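Flagellar biosynthetic protein FlhB (Shewanella putrefaciens CN-32, PDB 6Z0W) is probably required to form the rod of the flagellar basal body and, through its cytoplasmic domain, may take part in flagellar type III protein export. Local coordinates at residues R6-I18 against V29-A43. Residues are numbered along the deposited sequence; the frame is centred on the assembly and turned at random.
Sequences RRMMAEVPNADVI and VKYDVKRSAAPFVIA
V29 O is shared by the successive amides of D16 and V17, a classic beta bulge at the start of the hairpin 17-20/25-30. V29 O takes D16 N at 2.8 Å and V17 N only weakly, whereas V29 N reaches V17 O almost straight, at 172°. In this antiparallel hydrogen-bonded pair the V17 and V29 side chains lie side by side. Beyond the bulge the D16 carboxylate takes up the next backbone amide, Y31 N, on OD2 at 2.9 Å, nearly in line with the C-O bond.

The tight part is mostly apolar side chains packed on each other and on the backbone. M8 CG, anti to its own N (chi1 -176°), presses on A43 CA at 3.5 Å, closer than usual van der Waals contact, and V12 CG2 meets A43 CB at 3.6 Å. I42 carries CG1 between its N and carbonyl carbon (chi1 61°), and the extended branch brings CD1 to the ends of the 3-10 segment 12-14, 3.3 Å from E11 O and beside A15 CB.

The looser side is polar and partly solvated. K30 runs extended alongside N14 O until its last torsion bends NZ onto that oxygen (2.8 Å, in the carbonyl plane); a water accepts from NZ and donates to D16 OD2, bridging two opposite charges 4.6 Å apart. A leucine at K30 would probably leave N14 O and this water without their donor and D16 without a nearby countercharge. Nearby, E11 OE2 pairs with R7 NH1 in the guanidinium plane, while N14 ND2 approaches OE1 from above the carboxylate plane.

The connection from helix 6-9 thus crosses the end of strand 25-30 and the bend at I42. Around it, V12 rests on V56 of helix 47-59, V17 on V99 of helix 89-100, and I18 bonds through its backbone to A63 and V65, joining the hairpin to strand 64-66.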
loop_
_atom_site.group_PDB
_atom_site.type_symbol
_atom_site.label_atom_id
_atom_site.label_comp_id
_atom_site.label_asym_id
_atom_site.label_seq_id
_atom_site.Cartn_x
_atom_site.Cartn_y
_atom_site.Cartn_z
ATOM N N ARG A 6 -3.301 -17.751 -2.361
ATOM C CA ARG A 6 -4.608 -17.575 -2.976
ATOM C C ARG A 6 -5.557 -16.901 -2.001
ATOM O O ARG A 6 -6.379 -16.068 -2.397
ATOM C CB ARG A 6 -5.186 -18.921 -3.424
ATOM C CG ARG A 6 -4.460 -19.610 -4.551
ATOM C CD ARG A 6 -5.041 -21.020 -4.782
ATOM N NE ARG A 6 -5.183 -21.771 -3.525
ATOM C CZ ARG A 6 -5.692 -22.998 -3.437
ATOM N NH1 ARG A 6 -6.117 -23.620 -4.531
ATOM N NH2 ARG A 6 -5.791 -23.605 -2.255
ATOM N N ARG A 7 -5.435 -17.236 -0.712
ATOM C CA ARG A 7 -6.292 -16.643 0.314
ATOM C C ARG A 7 -6.039 -15.147 0.446
ATOM O O ARG A 7 -6.980 -14.353 0.566
ATOM C CB ARG A 7 -6.065 -17.359 1.644
ATOM C CG ARG A 7 -6.868 -16.814 2.801
ATOM C CD ARG A 7 -8.359 -16.939 2.537
ATOM N NE ARG A 7 -9.183 -16.353 3.597
ATOM C CZ ARG A 7 -9.640 -15.103 3.590
ATOM N NH1 ARG A 7 -9.347 -14.300 2.575
ATOM N NH2 ARG A 7 -10.392 -14.662 4.596
ATOM N N MET A 8 -4.775 -14.737 0.400
ATOM C CA MET A 8 -4.475 -13.315 0.333
ATOM C C MET A 8 -4.994 -12.695 -0.967
ATOM O O MET A 8 -5.569 -11.607 -0.952
ATOM C CB MET A 8 -2.971 -13.106 0.486
ATOM C CG MET A 8 -2.545 -11.655 0.522
ATOM S SD MET A 8 -0.769 -11.516 0.169
ATOM C CE MET A 8 -0.740 -11.937 -1.559
ATOM N N MET A 9 -4.821 -13.376 -2.100
ATOM C CA MET A 9 -5.223 -12.793 -3.379
ATOM C C MET A 9 -6.723 -12.583 -3.462
ATOM O O MET A 9 -7.179 -11.632 -4.103
ATOM C CB MET A 9 -4.773 -13.683 -4.543
ATOM C CG MET A 9 -3.342 -13.533 -4.856
ATOM S SD MET A 9 -2.949 -11.843 -5.302
ATOM C CE MET A 9 -1.193 -11.987 -5.202
ATOM N N ALA A 10 -7.500 -13.460 -2.829
ATOM C CA ALA A 10 -8.952 -13.312 -2.749
ATOM C C ALA A 10 -9.397 -12.058 -2.015
ATOM O O ALA A 10 -10.584 -11.722 -2.084
ATOM C CB ALA A 10 -9.558 -14.542 -2.069
ATOM N N GLU A 11 -8.496 -11.365 -1.302
ATOM C CA GLU A 11 -8.871 -10.190 -0.512
ATOM C C GLU A 11 -8.684 -8.874 -1.249
ATOM O O GLU A 11 -9.292 -7.870 -0.853
ATOM C CB GLU A 11 -8.049 -10.108 0.785
ATOM C CG GLU A 11 -8.416 -11.103 1.871
ATOM C CD GLU A 11 -9.851 -10.950 2.331
ATOM O OE1 GLU A 11 -10.334 -9.795 2.385
ATOM O OE2 GLU A 11 -10.499 -11.987 2.610
ATOM N N VAL A 12 -7.851 -8.853 -2.285
ATOM C CA VAL A 12 -7.509 -7.655 -3.055
ATOM C C VAL A 12 -8.750 -6.905 -3.548
ATOM O O VAL A 12 -8.730 -5.660 -3.548
ATOM C CB VAL A 12 -6.568 -8.003 -4.231
ATOM C CG1 VAL A 12 -6.297 -6.795 -5.072
ATOM C CG2 VAL A 12 -5.225 -8.508 -3.726
ATOM N N PRO A 13 -9.841 -7.578 -3.966
ATOM C CA PRO A 13 -11.065 -6.830 -4.312
ATOM C C PRO A 13 -11.595 -5.926 -3.200
ATOM O O PRO A 13 -12.365 -5.000 -3.496
ATOM C CB PRO A 13 -12.075 -7.941 -4.649
ATOM C CG PRO A 13 -11.195 -9.082 -5.159
ATOM C CD PRO A 13 -9.990 -9.023 -4.274
ATOM N N ASN A 14 -11.238 -6.158 -1.938
ATOM C CA ASN A 14 -11.764 -5.316 -0.866
ATOM C C ASN A 14 -10.854 -4.124 -0.553
ATOM O O ASN A 14 -11.184 -3.331 0.320
ATOM C CB ASN A 14 -11.988 -6.142 0.403
ATOM C CG ASN A 14 -12.868 -7.345 0.160
ATOM O OD1 ASN A 14 -13.832 -7.280 -0.599
ATOM N ND2 ASN A 14 -12.501 -8.471 0.753
ATOM N N ALA A 15 -9.752 -3.964 -1.271
ATOM C CA ALA A 15 -8.797 -2.910 -0.986
ATOM C C ALA A 15 -9.380 -1.546 -1.346
ATOM O O ALA A 15 -10.150 -1.411 -2.295
ATOM C CB ALA A 15 -7.503 -3.135 -1.788
ATOM N N ASP A 16 -8.935 -0.511 -0.636
ATOM C CA ASP A 16 -9.237 0.844 -1.085
ATOM C C ASP A 16 -8.196 1.391 -2.056
ATOM O O ASP A 16 -8.526 2.245 -2.885
ATOM C CB ASP A 16 -9.359 1.765 0.123
ATOM C CG ASP A 16 -10.630 1.514 0.896
ATOM O OD1 ASP A 16 -11.687 1.540 0.245
ATOM O OD2 ASP A 16 -10.570 1.248 2.119
ATOM N N VAL A 17 -6.953 0.917 -1.978
ATOM C CA VAL A 17 -5.872 1.433 -2.813
ATOM C C VAL A 17 -4.771 0.390 -2.816
ATOM O O VAL A 17 -4.653 -0.403 -1.876
ATOM C CB VAL A 17 -5.369 2.807 -2.295
ATOM C CG1 VAL A 17 -4.561 2.629 -1.014
ATOM C CG2 VAL A 17 -4.520 3.530 -3.358
ATOM N N ILE A 18 -3.997 0.352 -3.903
ATOM C CA ILE A 18 -2.713 -0.351 -3.968
ATOM C C ILE A 18 -1.629 0.704 -4.087
ATOM O O ILE A 18 -1.628 1.492 -5.039
ATOM C CB ILE A 18 -2.613 -1.315 -5.160
ATOM C CG1 ILE A 18 -3.922 -2.041 -5.420
ATOM C CG2 ILE A 18 -1.423 -2.283 -4.983
ATOM C CD1 ILE A 18 -4.357 -2.986 -4.346
ATOM N N VAL A 29 -4.124 -1.774 0.563
ATOM C CA VAL A 29 -4.467 -1.113 1.819
ATOM C C VAL A 29 -5.984 -0.961 1.927
ATOM O O VAL A 29 -6.656 -0.603 0.951
ATOM C CB VAL A 29 -3.751 0.253 1.919
ATOM C CG1 VAL A 29 -4.132 1.007 3.229
ATOM C CG2 VAL A 29 -2.238 0.064 1.823
ATOM N N LYS A 30 -6.520 -1.204 3.129
ATOM C CA LYS A 30 -7.938 -0.996 3.404
ATOM C C LYS A 30 -8.116 -0.117 4.637
ATOM O O LYS A 30 -7.362 -0.237 5.605
ATOM C CB LYS A 30 -8.682 -2.336 3.622
ATOM C CG LYS A 30 -10.220 -2.219 3.711
ATOM C CD LYS A 30 -10.856 -3.620 3.670
ATOM C CE LYS A 30 -12.400 -3.588 3.587
ATOM N NZ LYS A 30 -12.884 -2.729 2.456
ATOM N N TYR A 31 -9.108 0.770 4.586
ATOM C CA TYR A 31 -9.541 1.566 5.732
ATOM C C TYR A 31 -10.970 1.172 6.066
ATOM O O TYR A 31 -11.880 1.387 5.260
ATOM C CB TYR A 31 -9.476 3.062 5.440
ATOM C CG TYR A 31 -9.937 3.964 6.590
ATOM C CD1 TYR A 31 -9.182 4.060 7.760
ATOM C CD2 TYR A 31 -11.118 4.720 6.495
ATOM C CE1 TYR A 31 -9.571 4.871 8.803
ATOM C CE2 TYR A 31 -11.532 5.565 7.552
ATOM C CZ TYR A 31 -10.760 5.628 8.702
ATOM O OH TYR A 31 -11.128 6.437 9.762
ATOM N N ASP A 32 -11.170 0.610 7.252
ATOM C CA ASP A 32 -12.503 0.154 7.655
ATOM C C ASP A 32 -12.585 0.458 9.145
ATOM O O ASP A 32 -12.163 -0.350 9.975
ATOM C CB ASP A 32 -12.694 -1.329 7.323
ATOM C CG ASP A 32 -14.070 -1.870 7.713
ATOM O OD1 ASP A 32 -14.948 -1.099 8.165
ATOM O OD2 ASP A 32 -14.262 -3.104 7.589
ATOM N N VAL A 33 -13.095 1.649 9.470
ATOM C CA VAL A 33 -12.996 2.148 10.832
ATOM C C VAL A 33 -13.842 1.320 11.800
ATOM O O VAL A 33 -13.566 1.315 13.010
ATOM C CB VAL A 33 -13.349 3.658 10.858
ATOM C CG1 VAL A 33 -14.839 3.868 10.860
ATOM C CG2 VAL A 33 -12.696 4.368 12.052
ATOM N N LYS A 34 -14.833 0.568 11.317
ATOM C CA LYS A 34 -15.531 -0.263 12.293
ATOM C C LYS A 34 -14.642 -1.365 12.848
ATOM O O LYS A 34 -14.992 -1.965 13.861
ATOM C CB LYS A 34 -16.822 -0.855 11.719
ATOM C CG LYS A 34 -16.674 -1.858 10.642
ATOM C CD LYS A 34 -18.051 -2.272 10.107
ATOM C CE LYS A 34 -17.881 -3.087 8.820
ATOM N NZ LYS A 34 -17.118 -2.309 7.795
ATOM N N ARG A 35 -13.473 -1.574 12.261
ATOM C CA ARG A 35 -12.505 -2.578 12.666
ATOM C C ARG A 35 -11.249 -1.958 13.268
ATOM O O ARG A 35 -10.747 -2.455 14.280
ATOM C CB ARG A 35 -12.118 -3.448 11.456
ATOM C CG ARG A 35 -11.873 -4.924 11.737
ATOM C CD ARG A 35 -10.826 -5.547 10.749
ATOM N NE ARG A 35 -9.461 -5.059 10.989
ATOM C CZ ARG A 35 -8.338 -5.720 10.706
ATOM N NH1 ARG A 35 -8.380 -6.926 10.157
ATOM N NH2 ARG A 35 -7.158 -5.168 10.978
ATOM N N SER A 36 -10.729 -0.879 12.680
ATOM C CA SER A 36 -9.469 -0.312 13.158
ATOM C C SER A 36 -9.403 1.174 12.846
ATOM O O SER A 36 -9.824 1.620 11.772
ATOM C CB SER A 36 -8.260 -1.003 12.517
ATOM O OG SER A 36 -8.529 -2.379 12.359
ATOM N N ALA A 37 -8.837 1.924 13.791
ATOM C CA ALA A 37 -8.582 3.336 13.556
ATOM C C ALA A 37 -7.583 3.532 12.419
ATOM O O ALA A 37 -7.682 4.510 11.662
ATOM C CB ALA A 37 -8.071 3.987 14.851
ATOM N N ALA A 38 -6.590 2.611 12.275
ATOM C CA ALA A 38 -5.607 2.852 11.213
ATOM C C ALA A 38 -5.850 1.941 10.000
ATOM O O ALA A 38 -6.349 0.821 10.151
ATOM C CB ALA A 38 -4.186 2.618 11.727
ATOM N N PRO A 39 -5.492 2.378 8.787
ATOM C CA PRO A 39 -5.599 1.474 7.639
ATOM C C PRO A 39 -4.791 0.213 7.900
ATOM O O PRO A 39 -3.824 0.213 8.669
ATOM C CB PRO A 39 -5.005 2.286 6.482
ATOM C CG PRO A 39 -5.048 3.715 6.922
ATOM C CD PRO A 39 -4.850 3.657 8.421
ATOM N N PHE A 40 -5.209 -0.872 7.270
ATOM C CA PHE A 40 -4.516 -2.137 7.415
ATOM C C PHE A 40 -4.203 -2.739 6.049
ATOM O O PHE A 40 -4.845 -2.436 5.038
ATOM C CB PHE A 40 -5.318 -3.151 8.257
ATOM C CG PHE A 40 -6.801 -3.180 7.962
ATOM C CD1 PHE A 40 -7.355 -4.152 7.125
ATOM C CD2 PHE A 40 -7.651 -2.255 8.562
ATOM C CE1 PHE A 40 -8.732 -4.164 6.875
ATOM C CE2 PHE A 40 -9.000 -2.273 8.321
ATOM C CZ PHE A 40 -9.548 -3.225 7.483
ATOM N N VAL A 41 -3.216 -3.631 6.037
ATOM C CA VAL A 41 -2.782 -4.276 4.801
ATOM C C VAL A 41 -3.538 -5.591 4.672
ATOM O O VAL A 41 -3.506 -6.414 5.588
ATOM C CB VAL A 41 -1.259 -4.495 4.807
ATOM C CG1 VAL A 41 -0.844 -5.488 3.746
ATOM C CG2 VAL A 41 -0.536 -3.138 4.638
ATOM N N ILE A 42 -4.223 -5.799 3.545
ATOM C CA ILE A 42 -4.958 -7.048 3.326
ATOM C C ILE A 42 -4.324 -7.916 2.253
ATOM O O ILE A 42 -4.707 -9.095 2.122
ATOM C CB ILE A 42 -6.441 -6.787 2.985
ATOM C CG1 ILE A 42 -6.543 -5.977 1.693
ATOM C CG2 ILE A 42 -7.096 -6.012 4.093
ATOM C CD1 ILE A 42 -7.977 -5.715 1.296
ATOM N N ALA A 43 -3.351 -7.392 1.507
ATOM C CA ALA A 43 -2.528 -8.198 0.613
ATOM C C ALA A 43 -1.206 -7.468 0.389
ATOM O O ALA A 43 -1.162 -6.234 0.411
ATOM C CB ALA A 43 -3.240 -8.455 -0.725
HETATM O O HOH W 1 -13.025 -0.096 2.853
#